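Local coordinates for protein MJ1225 (Methanocaldococcus jannaschii, PDB 3KH5) that binds AMP and ADP through its CBS domains and is probably an archaeal relative of the gamma subunit of AMP-activated protein kinase, at residues K13-Y18 with L27-E32; V17-T22 with K47-I52. All coordinates share one frame; numbering follows the deposited sequence.

Contact 1: residues K13-Y18 with L27-E32; sequences KIVTVY and LMTMNE. With ADP (adenosine-5'-diphosphate), chain B.
T29 faces the extended loop 13-18 from helix 23-33, and the two methyl-bearing residues it meets, V15 and V17, flank it along the loop. It is the residue of 27-32 that makes the contact. Its CG2 lies 3.7 Å from V15 CG1 and 4.2 Å from V17 CG1, so one methyl group touches both valines, whose side chains pass that of T29 in opposite directions. CG2 stands opposite the backbone N (chi1 -52° for OG1), which turns the methyl to the loop. OG1 also comes 4.1 Å from V17 CG1, while it hydrogen-bonds to K25 O one turn earlier in the helix. The next residue, M30, points away from the loop and packs on L38 of strand 37-41; N31 OD1 accepts a hydrogen bond from R36.

V15 has a second task. Its backbone reads the Watson-Crick edge of the adenine in the ADP of chain B: V15 N donates to N1 (3.1 Å, 159°) and N6 donates to V15 O (3.1 Å, 165°). I14 adds apolar contact with the base, CD1 lying 3.9 Å from C2. Main-chain groups of V15 make the hydrogen bonds to adenine, while its CG1 rests on T29; base recognition here thus probably depends on the path of the backbone.

Contact 2: residues V17-T22 with K47-I52; sequences VYPTTT and KVVGII. With ADP (adenosine-5'-diphosphate), chain D.
P19 and V49 make the closer of the two touches between loop 17-22 and strand 48-53, but at the more open end of the contact, where both are partly exposed. P19 CG meets V49 CG2 at 3.8 Å, the proline ring and the valine side chain crossing at about a right angle. V49 CG2 lies between its own backbone N and carbonyl carbon, with CG1 opposite the carbonyl (chi1 -61°), and this rotation brings CG2 to the proline. P19 also packs on V40 of the adjoining strand 37-41, so its ring bears on both strands of the hairpin.

The second touch is wider but lies in the interior: V17 CG2 and I52 CG2 stand 4.3 Å apart, both residues are buried, and each has further neighbours, V17 against L38 and V40, I52 against I89. Between the two touches G50 presents no side chain, and I51 points to the other face of the strand. There its CG2 lies 3.7 Å from C4 and its CD1 3.9 Å from N7 of the ADP of chain D, so the strand packs against the loop on one face and lines the nucleotide pocket with the other.

Beyond P19 the loop swings away, and T20 is exposed. A type I turn from Y18 to T21 shapes it: T21 N bonds to Y18 O at 3.0 Å, and T21 OG1 accepts from Y18 N at 3.0 Å (156°). T22 then caps helix 23-33, its OG1 taking the N-H of K25.

V49 and G50 together face V40 across the hairpin, a classic beta bulge. V17 bonds through its backbone to P39 and V41, laying the loop along strand 37-41. This is the CBS motif: a segment leading into helix 23-33, then the antiparallel pair 37-41 and 48-53, with a nucleotide against the strand.

V17 joins the contacts, which start from the same loop and have centres about 10 Å apart; it turns one methyl to the helix of contact 1 and the other to the strand of contact 2. Each contact borders a different ADP. The first site is reached by the backbone of V15, the second by the side chain of I51. V17 itself binds neither nucleotide: its side chain lies about 9 Å from the ADP of contact 1 and about 11 Å from that of contact 2 (nearest atoms), so the shared residue sits behind both sites. R37 and R180 belong to both of these ADP pockets, and the side chain of I52 is about 10 Å from a bound AMP.

Contact 1: residues K13-Y18 with L27-E32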
ATOM      1  N   LYS A  13      17.504  -0.900  10.048  1.00 61.08           N
ATOM      2  CA  LYS A  13      17.749  -1.924   9.045  1.00 57.76           C
ATOM      3  C   LYS A  13      16.508  -2.100   8.173  1.00 54.85           C
ATOM      4  O   LYS A  13      15.375  -2.078   8.662  1.00 54.51           O
ATOM      5  CB  LYS A  13      18.136  -3.254   9.708  1.00 58.20           C
ATOM      6  CG  LYS A  13      17.131  -3.819  10.736  1.00 59.01           C
ATOM      7  CD  LYS A  13      17.345  -3.264  12.149  1.00 60.54           C
ATOM      8  CE  LYS A  13      18.591  -3.844  12.806  1.00 61.28           C
ATOM      9  NZ  LYS A  13      19.011  -3.050  14.001  1.00 61.67           N
ATOM     10  N   ILE A  14      16.719  -2.269   6.876  1.00 51.10           N
ATOM     11  CA  ILE A  14      15.588  -2.462   5.990  1.00 47.40           C
ATOM     12  C   ILE A  14      15.247  -3.940   5.936  1.00 45.06           C
ATOM     13  O   ILE A  14      16.115  -4.783   5.694  1.00 44.66           O
ATOM     14  CB  ILE A  14      15.839  -1.864   4.586  1.00 47.45           C
ATOM     15  CG1 ILE A  14      16.168  -0.366   4.695  1.00 47.09           C
ATOM     16  CG2 ILE A  14      14.640  -2.094   3.660  1.00 47.21           C
ATOM     17  CD1 ILE A  14      15.217   0.451   5.598  1.00 46.79           C
ATOM     18  N   VAL A  15      13.979  -4.241   6.200  1.00 42.19           N
ATOM     19  CA  VAL A  15      13.458  -5.602   6.110  1.00 39.76           C
ATOM     20  C   VAL A  15      13.327  -6.000   4.636  1.00 38.27           C
ATOM     21  O   VAL A  15      12.653  -5.322   3.856  1.00 38.00           O
ATOM     22  CB  VAL A  15      12.101  -5.744   6.852  1.00 39.74           C
ATOM     23  CG1 VAL A  15      11.478  -7.102   6.594  1.00 39.34           C
ATOM     24  CG2 VAL A  15      12.286  -5.527   8.350  1.00 39.64           C
ATOM     25  N   THR A  16      13.988  -7.093   4.265  1.00 36.56           N
ATOM     26  CA  THR A  16      14.019  -7.549   2.879  1.00 35.10           C
ATOM     27  C   THR A  16      13.686  -9.029   2.760  1.00 34.24           C
ATOM     28  O   THR A  16      13.669  -9.761   3.756  1.00 34.04           O
ATOM     29  CB  THR A  16      15.413  -7.331   2.243  1.00 35.14           C
ATOM     30  OG1 THR A  16      16.393  -8.086   2.966  1.00 35.20           O
ATOM     31  CG2 THR A  16      15.805  -5.863   2.253  1.00 34.61           C
ATOM     32  N   VAL A  17      13.414  -9.455   1.528  1.00 33.10           N
ATOM     33  CA  VAL A  17      13.392 -10.876   1.165  1.00 32.36           C
ATOM     34  C   VAL A  17      14.329 -11.139  -0.033  1.00 32.27           C
ATOM     35  O   VAL A  17      14.893 -10.201  -0.607  1.00 32.28           O
ATOM     36  CB  VAL A  17      11.949 -11.397   0.877  1.00 32.09           C
ATOM     37  CG1 VAL A  17      11.056 -11.234   2.105  1.00 31.77           C
ATOM     38  CG2 VAL A  17      11.336 -10.703  -0.339  1.00 31.51           C
ATOM     39  N   TYR A  18      14.497 -12.414  -0.390  1.00 32.18           N
ATOM     40  CA  TYR A  18      15.332 -12.826  -1.530  1.00 32.08           C
ATOM     41  C   TYR A  18      14.465 -13.332  -2.670  1.00 31.73           C
ATOM     42  O   TYR A  18      13.303 -13.667  -2.445  1.00 31.67           O
ATOM     43  CB  TYR A  18      16.320 -13.913  -1.103  1.00 32.33           C
ATOM     44  CG  TYR A  18      17.032 -13.546   0.162  1.00 33.49           C
ATOM     45  CD1 TYR A  18      18.025 -12.568   0.163  1.00 34.74           C
ATOM     46  CD2 TYR A  18      16.684 -14.137   1.372  1.00 34.63           C
ATOM     47  CE1 TYR A  18      18.671 -12.204   1.338  1.00 36.21           C
ATOM     48  CE2 TYR A  18      17.323 -13.785   2.552  1.00 36.07           C
ATOM     49  CZ  TYR A  18      18.316 -12.819   2.529  1.00 36.69           C
ATOM     50  OH  TYR A  18      18.951 -12.468   3.698  1.00 37.87           O
ATOM     51  N   LEU A  27       4.885 -13.170   2.714  1.00 35.13           N
ATOM     52  CA  LEU A  27       3.665 -12.757   3.410  1.00 36.02           C
ATOM     53  C   LEU A  27       3.829 -12.713   4.925  1.00 36.78           C
ATOM     54  O   LEU A  27       3.375 -11.769   5.578  1.00 36.75           O
ATOM     55  CB  LEU A  27       2.515 -13.704   3.078  1.00 35.86           C
ATOM     56  CG  LEU A  27       1.724 -13.489   1.792  1.00 36.22           C
ATOM     57  CD1 LEU A  27       0.810 -14.678   1.538  1.00 36.08           C
ATOM     58  CD2 LEU A  27       0.909 -12.200   1.878  1.00 36.56           C
ATOM     59  N   MET A  28       4.454 -13.752   5.478  1.00 37.94           N
ATOM     60  CA  MET A  28       4.700 -13.836   6.918  1.00 39.35           C
ATOM     61  C   MET A  28       5.619 -12.699   7.332  1.00 39.77           C
ATOM     62  O   MET A  28       5.398 -12.054   8.357  1.00 39.93           O
ATOM     63  CB  MET A  28       5.341 -15.177   7.275  1.00 39.61           C
ATOM     64  CG  MET A  28       4.423 -16.384   7.143  1.00 41.48           C
ATOM     65  SD  MET A  28       5.321 -17.948   6.999  1.00 44.84           S
ATOM     66  CE  MET A  28       6.275 -17.973   8.523  1.00 44.85           C
ATOM     67  N   THR A  29       6.639 -12.453   6.512  1.00 40.41           N
ATOM     68  CA  THR A  29       7.550 -11.338   6.722  1.00 41.13           C
ATOM     69  C   THR A  29       6.758 -10.021   6.778  1.00 42.16           C
ATOM     70  O   THR A  29       6.939  -9.223   7.712  1.00 42.09           O
ATOM     71  CB  THR A  29       8.661 -11.321   5.641  1.00 40.93           C
ATOM     72  OG1 THR A  29       9.278 -12.615   5.570  1.00 40.47           O
ATOM     73  CG2 THR A  29       9.724 -10.286   5.965  1.00 40.90           C
ATOM     74  N   MET A  30       5.859  -9.819   5.810  1.00 43.68           N
ATOM     75  CA  MET A  30       4.993  -8.633   5.759  1.00 45.38           C
ATOM     76  C   MET A  30       4.156  -8.475   7.012  1.00 47.18           C
ATOM     77  O   MET A  30       4.188  -7.429   7.666  1.00 47.21           O
ATOM     78  CB  MET A  30       4.036  -8.704   4.570  1.00 45.00           C
ATOM     79  CG  MET A  30       4.653  -8.357   3.242  1.00 44.26           C
ATOM     80  SD  MET A  30       3.383  -8.235   1.974  1.00 42.94           S
ATOM     81  CE  MET A  30       3.014  -6.487   2.058  1.00 43.87           C
ATOM     82  N   ASN A  31       3.391  -9.520   7.322  1.00 49.64           N
ATOM     83  CA  ASN A  31       2.473  -9.506   8.450  1.00 52.23           C
ATOM     84  C   ASN A  31       3.177  -9.346   9.780  1.00 53.66           C
ATOM     85  O   ASN A  31       2.679  -8.656  10.668  1.00 53.90           O
ATOM     86  CB  ASN A  31       1.609 -10.770   8.471  1.00 52.39           C
ATOM     87  CG  ASN A  31       0.321 -10.601   7.700  1.00 53.36           C
ATOM     88  OD1 ASN A  31       0.233  -9.767   6.800  1.00 54.11           O
ATOM     89  ND2 ASN A  31      -0.691 -11.387   8.053  1.00 54.04           N
ATOM     90  N   GLU A  32       4.336  -9.988   9.910  1.00 55.45           N
ATOM     91  CA  GLU A  32       5.077  -9.983  11.168  1.00 57.12           C
ATOM     92  C   GLU A  32       5.692  -8.626  11.457  1.00 57.80           C
ATOM     93  O   GLU A  32       5.411  -8.018  12.491  1.00 58.03           O
ATOM     94  CB  GLU A  32       6.164 -11.060  11.170  1.00 57.29           C
ATOM     95  CG  GLU A  32       5.661 -12.443  11.554  1.00 58.55           C
ATOM     96  CD  GLU A  32       6.662 -13.550  11.257  1.00 59.92           C
ATOM     97  OE1 GLU A  32       7.883 -13.276  11.225  1.00 60.41           O
ATOM     98  OE2 GLU A  32       6.223 -14.703  11.061  1.00 60.35           O
TER
HETATM   99  PB  ADP B 281       4.528   1.048   3.178  1.00 83.89           P
HETATM  100  O1B ADP B 281       4.825   0.062   4.243  1.00 84.21           O
HETATM  101  O2B ADP B 281       2.937   1.353   3.070  1.00 84.09           O
HETATM  102  O3B ADP B 281       4.924   0.530   1.716  1.00 84.15           O
HETATM  103  PA  ADP B 281       4.601   3.521   4.424  1.00 80.80           P
HETATM  104  O1A ADP B 281       3.597   3.001   5.407  1.00 81.06           O
HETATM  105  O2A ADP B 281       5.555   4.795   4.828  1.00 80.96           O
HETATM  106  O3A ADP B 281       5.278   2.458   3.380  1.00 82.53           O
HETATM  107  O5' ADP B 281       5.746   2.779   5.353  1.00 78.64           O
HETATM  108  C5' ADP B 281       5.609   2.420   6.765  1.00 74.75           C
HETATM  109  C4' ADP B 281       6.772   2.975   7.643  1.00 71.65           C
HETATM  110  O4' ADP B 281       7.819   1.995   7.940  1.00 69.44           O
HETATM  111  C3' ADP B 281       7.434   4.136   6.897  1.00 70.50           C
HETATM  112  O3' ADP B 281       7.601   5.265   7.778  1.00 70.79           O
HETATM  113  C2' ADP B 281       8.784   3.609   6.417  1.00 68.86           C
HETATM  114  O2' ADP B 281       9.779   4.547   6.834  1.00 68.90           O
HETATM  115  C1' ADP B 281       9.008   2.262   7.129  1.00 66.97           C
HETATM  116  N9  ADP B 281       9.243   1.048   6.246  1.00 63.11           N
HETATM  117  C8  ADP B 281       8.521   0.684   5.181  1.00 61.60           C
HETATM  118  N7  ADP B 281       9.016  -0.444   4.665  1.00 60.07           N
HETATM  119  C5  ADP B 281      10.058  -0.812   5.406  1.00 59.32           C
HETATM  120  C6  ADP B 281      10.954  -1.882   5.360  1.00 58.01           C
HETATM  121  N6  ADP B 281      10.855  -2.811   4.411  1.00 56.86           N
HETATM  122  N1  ADP B 281      11.925  -1.961   6.290  1.00 57.88           N
HETATM  123  C2  ADP B 281      12.037  -1.037   7.239  1.00 58.58           C
HETATM  124  N3  ADP B 281      11.197  -0.009   7.308  1.00 59.51           N
HETATM  125  C4  ADP B 281      10.204   0.135   6.410  1.00 60.67           C

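Contact 2: residues V17-T22 with K47-I52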
ATOM      1  N   VAL A  17      13.414  -9.455   1.528  1.00 33.10           N
ATOM      2  CA  VAL A  17      13.392 -10.876   1.165  1.00 32.36           C
ATOM      3  C   VAL A  17      14.329 -11.139  -0.033  1.00 32.27           C
ATOM      4  O   VAL A  17      14.893 -10.201  -0.607  1.00 32.28           O
ATOM      5  CB  VAL A  17      11.949 -11.397   0.877  1.00 32.09           C
ATOM      6  CG1 VAL A  17      11.056 -11.234   2.105  1.00 31.77           C
ATOM      7  CG2 VAL A  17      11.336 -10.703  -0.339  1.00 31.51           C
ATOM      8  N   TYR A  18      14.497 -12.414  -0.390  1.00 32.18           N
ATOM      9  CA  TYR A  18      15.332 -12.826  -1.530  1.00 32.08           C
ATOM     10  C   TYR A  18      14.465 -13.332  -2.670  1.00 31.73           C
ATOM     11  O   TYR A  18      13.303 -13.667  -2.445  1.00 31.67           O
ATOM     12  CB  TYR A  18      16.320 -13.913  -1.103  1.00 32.33           C
ATOM     13  CG  TYR A  18      17.032 -13.546   0.162  1.00 33.49           C
ATOM     14  CD1 TYR A  18      18.025 -12.568   0.163  1.00 34.74           C
ATOM     15  CD2 TYR A  18      16.684 -14.137   1.372  1.00 34.63           C
ATOM     16  CE1 TYR A  18      18.671 -12.204   1.338  1.00 36.21           C
ATOM     17  CE2 TYR A  18      17.323 -13.785   2.552  1.00 36.07           C
ATOM     18  CZ  TYR A  18      18.316 -12.819   2.529  1.00 36.69           C
ATOM     19  OH  TYR A  18      18.951 -12.468   3.698  1.00 37.87           O
ATOM     20  N   PRO A  19      15.021 -13.397  -3.902  1.00 31.48           N
ATOM     21  CA  PRO A  19      14.222 -13.870  -5.035  1.00 31.45           C
ATOM     22  C   PRO A  19      13.680 -15.280  -4.829  1.00 31.55           C
ATOM     23  O   PRO A  19      12.607 -15.606  -5.343  1.00 31.26           O
ATOM     24  CB  PRO A  19      15.221 -13.865  -6.203  1.00 31.48           C
ATOM     25  CG  PRO A  19      16.240 -12.868  -5.817  1.00 31.53           C
ATOM     26  CD  PRO A  19      16.364 -12.958  -4.329  1.00 31.47           C
ATOM     27  N   THR A  20      14.411 -16.097  -4.075  1.00 31.74           N
ATOM     28  CA  THR A  20      14.007 -17.483  -3.828  1.00 32.16           C
ATOM     29  C   THR A  20      13.166 -17.681  -2.558  1.00 31.99           C
ATOM     30  O   THR A  20      12.709 -18.795  -2.285  1.00 32.24           O
ATOM     31  CB  THR A  20      15.218 -18.441  -3.817  1.00 32.18           C
ATOM     32  OG1 THR A  20      16.237 -17.918  -2.957  1.00 32.90           O
ATOM     33  CG2 THR A  20      15.782 -18.611  -5.221  1.00 32.70           C
ATOM     34  N   THR A  21      12.975 -16.615  -1.781  1.00 31.83           N
ATOM     35  CA  THR A  21      12.029 -16.639  -0.667  1.00 31.51           C
ATOM     36  C   THR A  21      10.641 -16.923  -1.252  1.00 31.26           C
ATOM     37  O   THR A  21      10.256 -16.309  -2.246  1.00 31.25           O
ATOM     38  CB  THR A  21      12.029 -15.284   0.078  1.00 31.58           C
ATOM     39  OG1 THR A  21      13.356 -14.987   0.531  1.00 32.01           O
ATOM     40  CG2 THR A  21      11.086 -15.303   1.278  1.00 31.25           C
ATOM     41  N   THR A  22       9.907 -17.867  -0.663  1.00 30.90           N
ATOM     42  CA  THR A  22       8.560 -18.188  -1.148  1.00 30.63           C
ATOM     43  C   THR A  22       7.607 -17.027  -0.913  1.00 30.95           C
ATOM     44  O   THR A  22       7.816 -16.220  -0.003  1.00 30.78           O
ATOM     45  CB  THR A  22       7.951 -19.441  -0.464  1.00 30.47           C
ATOM     46  OG1 THR A  22       7.795 -19.194   0.938  1.00 29.64           O
ATOM     47  CG2 THR A  22       8.821 -20.670  -0.673  1.00 30.26           C
ATOM     48  N   LYS A  47      22.230  -6.445  -3.774  1.00 43.19           N
ATOM     49  CA  LYS A  47      21.701  -5.617  -4.852  1.00 41.76           C
ATOM     50  C   LYS A  47      20.187  -5.742  -4.941  1.00 40.49           C
ATOM     51  O   LYS A  47      19.642  -6.843  -4.842  1.00 40.07           O
ATOM     52  CB  LYS A  47      22.337  -5.986  -6.193  1.00 42.01           C
ATOM     53  CG  LYS A  47      23.776  -5.521  -6.332  1.00 42.65           C
ATOM     54  CD  LYS A  47      24.432  -6.065  -7.590  1.00 44.05           C
ATOM     55  CE  LYS A  47      25.922  -5.748  -7.594  1.00 44.78           C
ATOM     56  NZ  LYS A  47      26.622  -6.309  -8.783  1.00 45.46           N
ATOM     57  N   VAL A  48      19.521  -4.604  -5.125  1.00 39.04           N
ATOM     58  CA  VAL A  48      18.070  -4.566  -5.303  1.00 37.67           C
ATOM     59  C   VAL A  48      17.710  -5.135  -6.670  1.00 36.69           C
ATOM     60  O   VAL A  48      18.105  -4.591  -7.704  1.00 36.76           O
ATOM     61  CB  VAL A  48      17.503  -3.129  -5.167  1.00 37.67           C
ATOM     62  CG1 VAL A  48      15.995  -3.109  -5.427  1.00 37.53           C
ATOM     63  CG2 VAL A  48      17.807  -2.562  -3.789  1.00 37.63           C
ATOM     64  N   VAL A  49      16.975  -6.242  -6.665  1.00 35.25           N
ATOM     65  CA  VAL A  49      16.558  -6.884  -7.907  1.00 33.86           C
ATOM     66  C   VAL A  49      15.040  -6.897  -8.058  1.00 32.92           C
ATOM     67  O   VAL A  49      14.522  -7.325  -9.090  1.00 32.85           O
ATOM     68  CB  VAL A  49      17.128  -8.329  -8.055  1.00 33.95           C
ATOM     69  CG1 VAL A  49      18.657  -8.319  -8.074  1.00 33.90           C
ATOM     70  CG2 VAL A  49      16.591  -9.255  -6.958  1.00 33.84           C
ATOM     71  N   GLY A  50      14.325  -6.429  -7.041  1.00 31.88           N
ATOM     72  CA  GLY A  50      12.864  -6.415  -7.095  1.00 30.95           C
ATOM     73  C   GLY A  50      12.252  -5.750  -5.883  1.00 30.36           C
ATOM     74  O   GLY A  50      12.968  -5.294  -4.990  1.00 30.34           O
ATOM     75  N   ILE A  51      10.923  -5.683  -5.864  1.00 29.80           N
ATOM     76  CA  ILE A  51      10.167  -5.166  -4.725  1.00 29.42           C
ATOM     77  C   ILE A  51       8.789  -5.835  -4.717  1.00 29.16           C
ATOM     78  O   ILE A  51       8.229  -6.125  -5.778  1.00 28.85           O
ATOM     79  CB  ILE A  51      10.068  -3.611  -4.755  1.00 29.48           C
ATOM     80  CG1 ILE A  51       9.515  -3.060  -3.432  1.00 29.81           C
ATOM     81  CG2 ILE A  51       9.267  -3.119  -5.973  1.00 29.48           C
ATOM     82  CD1 ILE A  51       9.869  -1.598  -3.170  1.00 30.67           C
ATOM     83  N   ILE A  52       8.261  -6.104  -3.528  1.00 29.02           N
ATOM     84  CA  ILE A  52       6.964  -6.762  -3.388  1.00 29.08           C
ATOM     85  C   ILE A  52       6.180  -6.070  -2.283  1.00 28.97           C
ATOM     86  O   ILE A  52       6.699  -5.865  -1.180  1.00 29.16           O
ATOM     87  CB  ILE A  52       7.124  -8.293  -3.122  1.00 29.10           C
ATOM     88  CG1 ILE A  52       5.772  -9.012  -3.150  1.00 29.64           C
ATOM     89  CG2 ILE A  52       7.883  -8.576  -1.814  1.00 29.30           C
ATOM     90  CD1 ILE A  52       5.442  -9.618  -4.513  1.00 30.78           C
TER
HETATM   91  PB  ADP D 283       2.829   2.515  -3.591  1.00 39.70           P
HETATM   92  O1B ADP D 283       1.916   3.452  -4.306  1.00 39.91           O
HETATM   93  O2B ADP D 283       2.487   2.449  -2.000  1.00 40.06           O
HETATM   94  O3B ADP D 283       4.394   2.916  -3.683  1.00 40.07           O
HETATM   95  PA  ADP D 283       1.625   0.155  -3.579  1.00 36.13           P
HETATM   96  O1A ADP D 283       0.281   0.062  -4.191  1.00 36.91           O
HETATM   97  O2A ADP D 283       2.109  -1.135  -2.708  1.00 36.23           O
HETATM   98  O3A ADP D 283       2.801   1.041  -4.165  1.00 38.46           O
HETATM   99  O5' ADP D 283       2.131  -0.804  -4.824  1.00 34.15           O
HETATM  100  C5' ADP D 283       1.645  -0.717  -6.200  1.00 30.46           C
HETATM  101  C4' ADP D 283       2.611  -1.410  -7.210  1.00 28.28           C
HETATM  102  O4' ADP D 283       3.799  -0.565  -7.343  1.00 27.79           O
HETATM  103  C3' ADP D 283       3.105  -2.814  -6.800  1.00 27.65           C
HETATM  104  O3' ADP D 283       3.144  -3.650  -7.964  1.00 27.89           O
HETATM  105  C2' ADP D 283       4.514  -2.546  -6.263  1.00 27.48           C
HETATM  106  O2' ADP D 283       5.383  -3.680  -6.422  1.00 28.15           O
HETATM  107  C1' ADP D 283       4.969  -1.397  -7.155  1.00 27.45           C
HETATM  108  N9  ADP D 283       6.036  -0.590  -6.492  1.00 27.57           N
HETATM  109  C8  ADP D 283       6.053  -0.063  -5.262  1.00 27.68           C
HETATM  110  N7  ADP D 283       7.207   0.591  -5.077  1.00 28.20           N
HETATM  111  C5  ADP D 283       7.919   0.476  -6.193  1.00 27.68           C
HETATM  112  C6  ADP D 283       9.167   0.927  -6.605  1.00 28.32           C
HETATM  113  N6  ADP D 283       9.934   1.650  -5.792  1.00 28.14           N
HETATM  114  N1  ADP D 283       9.588   0.618  -7.843  1.00 28.28           N
HETATM  115  C2  ADP D 283       8.841  -0.102  -8.673  1.00 28.32           C
HETATM  116  N3  ADP D 283       7.647  -0.546  -8.311  1.00 27.69           N
HETATM  117  C4  ADP D 283       7.172  -0.271  -7.087  1.00 27.96           C